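PDB 3RJU: beta-lactamase/D-alanine Carboxypeptidase from Yersinia pestis, which probably acts as a serine beta-lactamase or D-alanine carboxypeptidase, attacking beta-lactam or D-Ala-D-Ala-type substrates through a serine nucleophile. Local coordinates for residues I63-T68 with M300-G305; G192-T197 with T232-Q237; F309-A314 with F324-R329. One frame throughout, in Å; residues are numbered along the deposited sequence.

Interaction 1 of 3, residues I63-T68 with M300-G305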
loop_
_atom_site.group_PDB
_atom_site.type_symbol
_atom_site.label_atom_id
_atom_site.label_comp_id
_atom_site.label_asym_id
_atom_site.label_seq_id
_atom_site.Cartn_x
_atom_site.Cartn_y
_atom_site.Cartn_z
ATOM N N ILE A 63 -1.632 1.085 -0.630
ATOM C CA ILE A 63 -1.383 0.082 0.410
ATOM C C ILE A 63 -1.193 -1.272 -0.301
ATOM O O ILE A 63 -0.509 -2.175 0.204
ATOM C CB ILE A 63 -2.552 0.011 1.453
ATOM C CG1 ILE A 63 -2.756 1.368 2.146
ATOM C CG2 ILE A 63 -2.292 -1.050 2.483
ATOM C CD1 ILE A 63 -1.546 1.897 2.867
ATOM N N THR A 64 -1.772 -1.378 -1.498
ATOM C CA THR A 64 -1.607 -2.546 -2.373
ATOM C C THR A 64 -0.134 -2.930 -2.514
ATOM O O THR A 64 0.200 -4.115 -2.517
ATOM C CB THR A 64 -2.166 -2.262 -3.791
ATOM O OG1 THR A 64 -3.587 -2.098 -3.719
ATOM C CG2 THR A 64 -1.849 -3.427 -4.759
ATOM N N LYS A 65 0.748 -1.936 -2.619
ATOM C CA LYS A 65 2.178 -2.215 -2.819
ATOM C C LYS A 65 2.779 -3.035 -1.682
ATOM O O LYS A 65 3.678 -3.847 -1.915
ATOM C CB LYS A 65 2.951 -0.910 -2.962
ATOM C CG LYS A 65 2.601 -0.134 -4.225
ATOM C CD LYS A 65 3.476 1.096 -4.383
ATOM C CE LYS A 65 3.261 1.800 -5.725
ATOM N NZ LYS A 65 1.874 2.365 -5.858
ATOM N N LEU A 66 2.287 -2.841 -0.459
ATOM C CA LEU A 66 2.776 -3.644 0.682
ATOM C C LEU A 66 2.438 -5.117 0.510
ATOM O O LEU A 66 3.194 -5.998 0.923
ATOM C CB LEU A 66 2.188 -3.138 2.005
ATOM C CG LEU A 66 2.406 -1.645 2.306
ATOM C CD1 LEU A 66 1.825 -1.330 3.689
ATOM C CD2 LEU A 66 3.894 -1.312 2.224
HETATM N N MSE A 67 1.292 -5.386 -0.098
HETATM C CA MSE A 67 0.909 -6.770 -0.375
HETATM C C MSE A 67 1.718 -7.365 -1.537
HETATM O O MSE A 67 2.063 -8.540 -1.514
HETATM C CB MSE A 67 -0.602 -6.865 -0.626
HETATM C CG MSE A 67 -1.397 -6.465 0.617
HETATM SE SE MSE A 67 -3.299 -6.627 0.449
HETATM C CE MSE A 67 -3.810 -5.705 2.112
ATOM N N THR A 68 2.008 -6.568 -2.557
ATOM C CA THR A 68 2.878 -7.042 -3.636
ATOM C C THR A 68 4.238 -7.419 -3.069
ATOM O O THR A 68 4.762 -8.490 -3.363
ATOM C CB THR A 68 3.049 -5.976 -4.711
ATOM O OG1 THR A 68 1.750 -5.438 -5.018
ATOM C CG2 THR A 68 3.679 -6.571 -5.970
HETATM N N MSE A 300 6.964 3.053 10.729
HETATM C CA MSE A 300 6.882 2.341 9.460
HETATM C C MSE A 300 5.521 2.664 8.870
HETATM O O MSE A 300 4.493 2.471 9.539
HETATM C CB MSE A 300 6.973 0.821 9.684
HETATM C CG MSE A 300 8.319 0.351 10.134
HETATM SE SE MSE A 300 9.635 0.514 8.709
HETATM C CE MSE A 300 9.101 -0.982 7.650
ATOM N N GLN A 301 5.497 3.117 7.621
ATOM C CA GLN A 301 4.244 3.595 7.054
ATOM C C GLN A 301 4.112 3.399 5.548
ATOM O O GLN A 301 5.086 3.079 4.846
ATOM C CB GLN A 301 3.992 5.070 7.457
ATOM C CG GLN A 301 5.118 6.061 7.122
ATOM C CD GLN A 301 5.085 6.606 5.672
ATOM O OE1 GLN A 301 4.363 6.106 4.801
ATOM N NE2 GLN A 301 5.856 7.647 5.431
ATOM N N LYS A 302 2.881 3.554 5.065
ATOM C CA LYS A 302 2.615 3.605 3.631
ATOM C C LYS A 302 1.401 4.495 3.407
ATOM O O LYS A 302 0.427 4.422 4.160
ATOM C CB LYS A 302 2.327 2.216 3.051
ATOM C CG LYS A 302 2.079 2.241 1.524
ATOM C CD LYS A 302 3.370 2.589 0.755
ATOM C CE LYS A 302 3.123 2.861 -0.741
ATOM N NZ LYS A 302 2.693 4.272 -0.998
ATOM N N THR A 303 1.493 5.339 2.384
ATOM C CA THR A 303 0.426 6.243 1.987
ATOM C C THR A 303 -0.305 5.700 0.751
ATOM O O THR A 303 0.239 4.908 -0.028
ATOM C CB THR A 303 1.008 7.620 1.599
ATOM O OG1 THR A 303 1.999 7.442 0.569
ATOM C CG2 THR A 303 1.665 8.295 2.783
ATOM N N GLY A 304 -1.541 6.143 0.541
ATOM C CA GLY A 304 -2.263 5.762 -0.651
ATOM C C GLY A 304 -3.319 6.783 -1.007
ATOM O O GLY A 304 -3.901 7.432 -0.138
ATOM N N GLY A 305 -3.569 6.929 -2.299
ATOM C CA GLY A 305 -4.616 7.822 -2.750
ATOM C C GLY A 305 -5.054 7.423 -4.139
ATOM O O GLY A 305 -4.218 7.269 -5.022
#
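Ile63 lays CD1 over one face of the Lys302-Thr303 peptide, near its oxygen (CD1 to Lys302 O 3.5 Å); no ring takes part, and peptide groups are the flat surfaces here. The next carbonyl along, Thr303 O, takes a hydrogen bond of 2.7 Å from Lys302 NZ, with the donor tilted 19° out of the carbonyl plane. The lysine therefore closes back on its own strand.

Its aliphatic stem does most of the touching. CB points toward the helix, and with CG anti to the backbone N (chi1 -178°) the stem runs alongside both Ile63 and Leu66; bends at chi2 and chi4 then turn the ammonium end round to Thr303. Leu66 meets the start of this stem with its branched end, CD1 lying 3.6 Å from Lys302 CB and CG and CD2 a little farther off. Ile63 runs past the stem in the reverse sense, its CD1 3.9 Å from Lys302 CG. Farther out, CD of Lys65 meets CE of Lys302 at 4.1 Å, methylene against methylene. Across the contact the grip is thus apolar.

The polar ends converge nearby. Lys65 NZ and Lys302 NZ stand 5.3 Å apart, and both hydrogen-bond Tyr159 OH. Lys65 NZ also bonds Asn161 OD1, Ser62 OG and Ser226 O, a set of partners that fixes its position. On the neighbouring residues of the strand, Thr303 OG1 and Gly305 N hydrogen-bond a citrate, probably from the crystallisation liquor, which may mark the substrate pocket. Ser62 and Lys65 at the helix start, Tyr159 with Asn161, and the Lys302-Thr303-Gly304 strand are consistent with the SxxK, YxN and KTG motifs of the active site of serine beta-lactamases and penicillin-binding proteins.

Interaction 2 of 3, residues G192-T197 with T232-Q237; sequences GMKNTT and TPEDMQ
Asp235 plugs its carboxylate into the turn that follows helix 179-191, and this is the tight half of the contact. OD2 is held from both sides: Asn195 N donates to its syn lone pair at 2.8 Å, along a bent path (143° at the hydrogen), while Thr196 OG1 donates to its anti lone pair, also at 2.8 Å. Because Met193 to Thr196 form a type I turn, these two donors curl round a single oxygen. Thr196 OG1 is in turn hydrogen-bonded to Ser231 OG.

Apolar groups pack beside the carboxylate and the Asp235 carbonyl. Met193 CB touches OD2, and the selenomethionine chain, bent at chi3 (72°), lays CE against the Asp235 carbonyl O at 3.5 Å, with Met236 SE just beyond. Beside the turn, Asn195 CB packs on Thr232 CG2 at 3.5 Å, while Asn195 OD1 is taken by Arg207 and Gln204. Thr232 serves as N-cap of helix 233-241, its OG1 accepting from Asp235 N.

The outer half is looser and wet. Lys194 and Glu234 do not pair directly: NZ and OE2 are 4.4 Å apart, and a water accepts from the lysine and donates to the carboxylate. A second water ties four groups together, accepting from Asn195 ND2 and Thr232 OG1 and donating to Glu234 OE2 and Asp235 OD1. A third donates to Asp235 OD1 at 2.7 Å.

The two carboxylate oxygens of Asp235 thus live differently, one satisfied by protein donors in the packed turn, the other by water. With donors on both oxygens and a place in the first turn of a helix, whose dipole would favour negative charge, Asp235 is probably ionised, and it pins the loop to the start of helix 233-241.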
loop_
_atom_site.group_PDB
_atom_site.type_symbol
_atom_site.label_atom_id
_atom_site.label_comp_id
_atom_site.label_asym_id
_atom_site.label_seq_id
_atom_site.Cartn_x
_atom_site.Cartn_y
_atom_site.Cartn_z
ATOM N N GLY A 192 -8.737 -14.961 5.933
ATOM C CA GLY A 192 -10.180 -14.811 5.875
ATOM C C GLY A 192 -10.610 -13.398 5.528
ATOM O O GLY A 192 -11.650 -12.930 6.005
HETATM N N MSE A 193 -9.809 -12.720 4.708
HETATM C CA MSE A 193 -10.128 -11.383 4.211
HETATM C C MSE A 193 -11.048 -11.531 3.008
HETATM O O MSE A 193 -10.618 -11.444 1.837
HETATM C CB MSE A 193 -8.854 -10.642 3.831
HETATM C CG MSE A 193 -7.928 -10.402 5.045
HETATM SE SE MSE A 193 -6.111 -9.909 4.546
HETATM C CE MSE A 193 -6.485 -8.131 3.907
ATOM N N LYS A 194 -12.317 -11.765 3.316
ATOM C CA LYS A 194 -13.289 -12.241 2.347
ATOM C C LYS A 194 -13.752 -11.134 1.428
ATOM O O LYS A 194 -14.464 -11.397 0.463
ATOM C CB LYS A 194 -14.499 -12.811 3.076
ATOM C CG LYS A 194 -15.112 -11.782 4.011
ATOM C CD LYS A 194 -16.215 -12.331 4.892
ATOM C CE LYS A 194 -16.667 -11.263 5.886
ATOM N NZ LYS A 194 -17.691 -11.786 6.842
ATOM N N ASN A 195 -13.371 -9.897 1.733
ATOM C CA ASN A 195 -13.742 -8.781 0.865
ATOM C C ASN A 195 -12.551 -8.058 0.257
ATOM O O ASN A 195 -12.663 -6.900 -0.142
ATOM C CB ASN A 195 -14.628 -7.789 1.627
ATOM C CG ASN A 195 -16.035 -8.293 1.791
ATOM O OD1 ASN A 195 -16.661 -8.698 0.822
ATOM N ND2 ASN A 195 -16.527 -8.312 3.026
ATOM N N THR A 196 -11.407 -8.737 0.195
ATOM C CA THR A 196 -10.184 -8.129 -0.319
ATOM C C THR A 196 -9.892 -8.737 -1.687
ATOM O O THR A 196 -9.667 -9.949 -1.805
ATOM C CB THR A 196 -9.004 -8.307 0.664
ATOM O OG1 THR A 196 -9.324 -7.669 1.912
ATOM C CG2 THR A 196 -7.706 -7.699 0.104
ATOM N N THR A 197 -9.934 -7.903 -2.725
ATOM C CA THR A 197 -10.089 -8.421 -4.073
ATOM C C THR A 197 -9.727 -7.379 -5.128
ATOM O O THR A 197 -9.752 -6.180 -4.853
ATOM C CB THR A 197 -11.555 -8.885 -4.305
ATOM O OG1 THR A 197 -11.677 -9.480 -5.602
ATOM C CG2 THR A 197 -12.542 -7.715 -4.188
ATOM N N THR A 232 -11.808 -3.911 3.133
ATOM C CA THR A 232 -12.737 -3.318 4.092
ATOM C C THR A 232 -11.941 -3.002 5.347
ATOM O O THR A 232 -10.842 -3.542 5.541
ATOM C CB THR A 232 -13.842 -4.307 4.495
ATOM O OG1 THR A 232 -13.223 -5.468 5.077
ATOM C CG2 THR A 232 -14.709 -4.716 3.288
ATOM N N PRO A 233 -12.477 -2.140 6.217
ATOM C CA PRO A 233 -11.751 -1.911 7.464
ATOM C C PRO A 233 -11.488 -3.212 8.238
ATOM O O PRO A 233 -10.376 -3.406 8.728
ATOM C CB PRO A 233 -12.690 -0.978 8.238
ATOM C CG PRO A 233 -13.373 -0.169 7.121
ATOM C CD PRO A 233 -13.622 -1.223 6.057
ATOM N N GLU A 234 -12.465 -4.107 8.333
ATOM C CA GLU A 234 -12.256 -5.308 9.141
ATOM C C GLU A 234 -11.199 -6.235 8.507
ATOM O O GLU A 234 -10.396 -6.851 9.224
ATOM C CB GLU A 234 -13.588 -6.047 9.421
ATOM C CG GLU A 234 -14.164 -6.753 8.215
ATOM C CD GLU A 234 -15.589 -7.229 8.421
ATOM O OE1 GLU A 234 -16.105 -7.134 9.565
ATOM O OE2 GLU A 234 -16.194 -7.712 7.437
ATOM N N ASP A 235 -11.185 -6.333 7.178
ATOM C CA ASP A 235 -10.165 -7.154 6.512
ATOM C C ASP A 235 -8.788 -6.559 6.772
ATOM O O ASP A 235 -7.822 -7.301 7.035
ATOM C CB ASP A 235 -10.379 -7.222 4.993
ATOM C CG ASP A 235 -11.463 -8.211 4.579
ATOM O OD1 ASP A 235 -12.233 -8.702 5.427
ATOM O OD2 ASP A 235 -11.549 -8.496 3.373
HETATM N N MSE A 236 -8.683 -5.235 6.670
HETATM C CA MSE A 236 -7.405 -4.562 6.870
HETATM C C MSE A 236 -6.924 -4.666 8.306
HETATM O O MSE A 236 -5.707 -4.723 8.549
HETATM C CB MSE A 236 -7.463 -3.099 6.409
HETATM C CG MSE A 236 -7.704 -2.951 4.912
HETATM SE SE MSE A 236 -6.348 -3.890 3.854
HETATM C CE MSE A 236 -4.812 -3.002 4.627
ATOM N N GLN A 237 -7.857 -4.697 9.263
ATOM C CA GLN A 237 -7.471 -4.957 10.648
ATOM C C GLN A 237 -6.718 -6.295 10.741
ATOM O O GLN A 237 -5.656 -6.393 11.365
ATOM C CB GLN A 237 -8.688 -5.000 11.580
ATOM C CG GLN A 237 -8.329 -5.309 13.015
ATOM C CD GLN A 237 -9.532 -5.767 13.837
ATOM O OE1 GLN A 237 -10.650 -5.281 13.641
ATOM N NE2 GLN A 237 -9.306 -6.707 14.759
HETATM O O HOH W 1 -12.387 -10.069 7.798
HETATM O O HOH W 2 -18.411 -9.188 7.538
HETATM O O HOH W 3 -14.795 -7.730 5.172
#

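Interaction 3 of 3, residues F309-A314 with F324-R329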
loop_
_atom_site.group_PDB
_atom_site.type_symbol
_atom_site.label_atom_id
_atom_site.label_comp_id
_atom_site.label_asym_id
_atom_site.label_seq_id
_atom_site.Cartn_x
_atom_site.Cartn_y
_atom_site.Cartn_z
ATOM N N PHE A 309 -10.453 7.957 -2.711
ATOM C CA PHE A 309 -10.013 7.431 -1.413
ATOM C C PHE A 309 -8.618 7.920 -1.089
ATOM O O PHE A 309 -7.773 8.038 -1.986
ATOM C CB PHE A 309 -9.970 5.898 -1.410
ATOM C CG PHE A 309 -11.326 5.252 -1.385
ATOM C CD1 PHE A 309 -11.900 4.836 -0.180
ATOM C CD2 PHE A 309 -12.047 5.111 -2.557
ATOM C CE1 PHE A 309 -13.155 4.262 -0.155
ATOM C CE2 PHE A 309 -13.309 4.528 -2.541
ATOM C CZ PHE A 309 -13.862 4.112 -1.331
ATOM N N ILE A 310 -8.372 8.164 0.193
ATOM C CA ILE A 310 -7.007 8.279 0.700
ATOM C C ILE A 310 -6.830 7.323 1.878
ATOM O O ILE A 310 -7.747 7.131 2.689
ATOM C CB ILE A 310 -6.608 9.717 1.093
ATOM C CG1 ILE A 310 -7.617 10.346 2.072
ATOM C CG2 ILE A 310 -6.410 10.572 -0.173
ATOM C CD1 ILE A 310 -7.117 11.675 2.621
ATOM N N THR A 311 -5.655 6.703 1.960
ATOM C CA THR A 311 -5.392 5.719 2.988
ATOM C C THR A 311 -4.018 5.942 3.579
ATOM O O THR A 311 -3.124 6.506 2.944
ATOM C CB THR A 311 -5.435 4.269 2.430
ATOM O OG1 THR A 311 -4.653 4.197 1.238
ATOM C CG2 THR A 311 -6.861 3.848 2.091
ATOM N N TYR A 312 -3.853 5.504 4.815
ATOM C CA TYR A 312 -2.560 5.607 5.464
ATOM C C TYR A 312 -2.465 4.524 6.514
ATOM O O TYR A 312 -3.430 4.258 7.253
ATOM C CB TYR A 312 -2.410 6.991 6.094
ATOM C CG TYR A 312 -1.077 7.293 6.752
ATOM C CD1 TYR A 312 0.126 7.200 6.030
ATOM C CD2 TYR A 312 -1.015 7.693 8.095
ATOM C CE1 TYR A 312 1.344 7.502 6.629
ATOM C CE2 TYR A 312 0.204 7.999 8.698
ATOM C CZ TYR A 312 1.378 7.893 7.964
ATOM O OH TYR A 312 2.601 8.184 8.549
HETATM N N MSE A 313 -1.299 3.895 6.589
HETATM C CA MSE A 313 -1.033 2.943 7.650
HETATM C C MSE A 313 0.274 3.353 8.309
HETATM O O MSE A 313 1.258 3.616 7.611
HETATM C CB MSE A 313 -0.900 1.517 7.098
HETATM C CG MSE A 313 -0.666 0.486 8.196
HETATM SE SE MSE A 313 -0.662 -1.337 7.550
HETATM C CE MSE A 313 -2.475 -1.412 6.854
ATOM N N ALA A 314 0.274 3.445 9.637
ATOM C CA ALA A 314 1.470 3.846 10.368
ATOM C C ALA A 314 1.621 2.893 11.530
ATOM O O ALA A 314 0.654 2.630 12.252
ATOM C CB ALA A 314 1.330 5.289 10.881
ATOM N N PHE A 324 -4.516 2.176 10.948
ATOM C CA PHE A 324 -4.912 2.259 9.551
ATOM C C PHE A 324 -6.098 3.214 9.447
ATOM O O PHE A 324 -7.055 3.124 10.236
ATOM C CB PHE A 324 -5.364 0.890 9.040
ATOM C CG PHE A 324 -5.978 0.932 7.664
ATOM C CD1 PHE A 324 -5.185 1.202 6.545
ATOM C CD2 PHE A 324 -7.333 0.695 7.477
ATOM C CE1 PHE A 324 -5.735 1.247 5.268
ATOM C CE2 PHE A 324 -7.889 0.742 6.205
ATOM C CZ PHE A 324 -7.083 1.011 5.097
ATOM N N VAL A 325 -6.065 4.104 8.461
ATOM C CA VAL A 325 -7.178 5.011 8.269
ATOM C C VAL A 325 -7.542 5.072 6.798
ATOM O O VAL A 325 -6.682 4.972 5.921
ATOM C CB VAL A 325 -6.871 6.450 8.813
ATOM C CG1 VAL A 325 -5.700 7.065 8.063
ATOM C CG2 VAL A 325 -8.102 7.330 8.717
ATOM N N VAL A 326 -8.834 5.190 6.529
ATOM C CA VAL A 326 -9.305 5.363 5.170
ATOM C C VAL A 326 -10.318 6.508 5.189
ATOM O O VAL A 326 -11.195 6.577 6.080
ATOM C CB VAL A 326 -9.938 4.072 4.558
ATOM C CG1 VAL A 326 -11.027 3.478 5.466
ATOM C CG2 VAL A 326 -10.495 4.388 3.159
ATOM N N VAL A 327 -10.174 7.417 4.239
ATOM C CA VAL A 327 -11.078 8.550 4.106
ATOM C C VAL A 327 -11.539 8.659 2.666
ATOM O O VAL A 327 -10.757 8.466 1.738
ATOM C CB VAL A 327 -10.334 9.864 4.530
ATOM C CG1 VAL A 327 -10.899 11.117 3.837
ATOM C CG2 VAL A 327 -10.297 10.015 6.054
ATOM N N THR A 328 -12.819 8.938 2.460
ATOM C CA THR A 328 -13.270 9.389 1.157
ATOM C C THR A 328 -13.178 10.930 1.088
ATOM O O THR A 328 -13.611 11.644 2.000
ATOM C CB THR A 328 -14.697 8.913 0.869
ATOM O OG1 THR A 328 -15.488 9.102 2.049
ATOM C CG2 THR A 328 -14.718 7.434 0.488
ATOM N N ARG A 329 -12.579 11.439 0.015
ATOM C CA ARG A 329 -12.263 12.866 -0.098
ATOM C C ARG A 329 -13.496 13.744 -0.292
ATOM O O ARG A 329 -14.425 13.368 -0.994
ATOM C CB ARG A 329 -11.346 13.106 -1.304
ATOM C CG ARG A 329 -9.959 12.455 -1.194
ATOM C CD ARG A 329 -9.054 13.012 -2.300
ATOM N NE ARG A 329 -8.758 14.421 -2.056
ATOM C CZ ARG A 329 -9.291 15.444 -2.734
ATOM N NH1 ARG A 329 -8.983 16.696 -2.408
ATOM N NH2 ARG A 329 -10.139 15.229 -3.733
#
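Phe309 and Thr328 open a run of antiparallel pairing between strands 309-314 and 324-328, whose axes approach to 4.8 Å, with N-to-C directions at 167°. Backbone hydrogen bonds come first. Ile310 and Val327 exchange two nearly straight ones, Ile310 N to Val327 O and Val327 N to Ile310 O, both 2.9 Å; Tyr312 and Val325 repeat the pattern, with Tyr312 N to Val325 O slightly longer at 3.1 Å. Thr311-Val326, a non-hydrogen-bonded pair, lies between them, with Phe309-Thr328 and Met313-Phe324 outside at the ends. CA-H...O contacts add to the zipper, such as Thr311 CA to Val325 O at 3.3 Å.

Aromatic contacts fall on the face carrying Phe309, Thr311, Met313, Phe324, Val326 and Thr328. Thr328 CG2 sits over one face of the Phe309 ring in a CH-pi contact, 3.9 Å from the centroid and 24° off the normal, while Val326 CG2 meets the ring's edge. At the other end Met313, bent at its last torsion, brings CE to 3.8 Å from Phe324 CD1.

Aliphatic packing dominates the other face: Ile310 CG1 lies beside Val327 CB, and Tyr312 CB beside Val325 CG1. Helix 336-349 covers that side, and Tyr312 OH bonds Asn343 there.

Helix 233-241 and strand 58-59 pack on the first face, so this beta hairpin lies in the central antiparallel sheet, between helical layers, as in the serine beta-lactamase fold.

In the fold
Interaction 1 starts at residues 63-68, around the beginning of helix 64-77, and closes only at strand 299-306, a loop spanning most of the protein. Interaction 2 falls entirely within that loop and closes a much shorter one, tying the loop after helix 179-191 to the start of helix 233-241. Interaction 3 comes in series after both and closes only a short hairpin between strands 309-316 and 321-328; no loops cross. In space the three meet: Met236 packs on Ile63 and Met67 from interaction 1 and on Met313 and Phe324 from interaction 3. Strand 299-306 also pairs with strand 309-316, Gly304 O lying 2.8 Å from Thr311 N, so the helical region is fastened to one sheet.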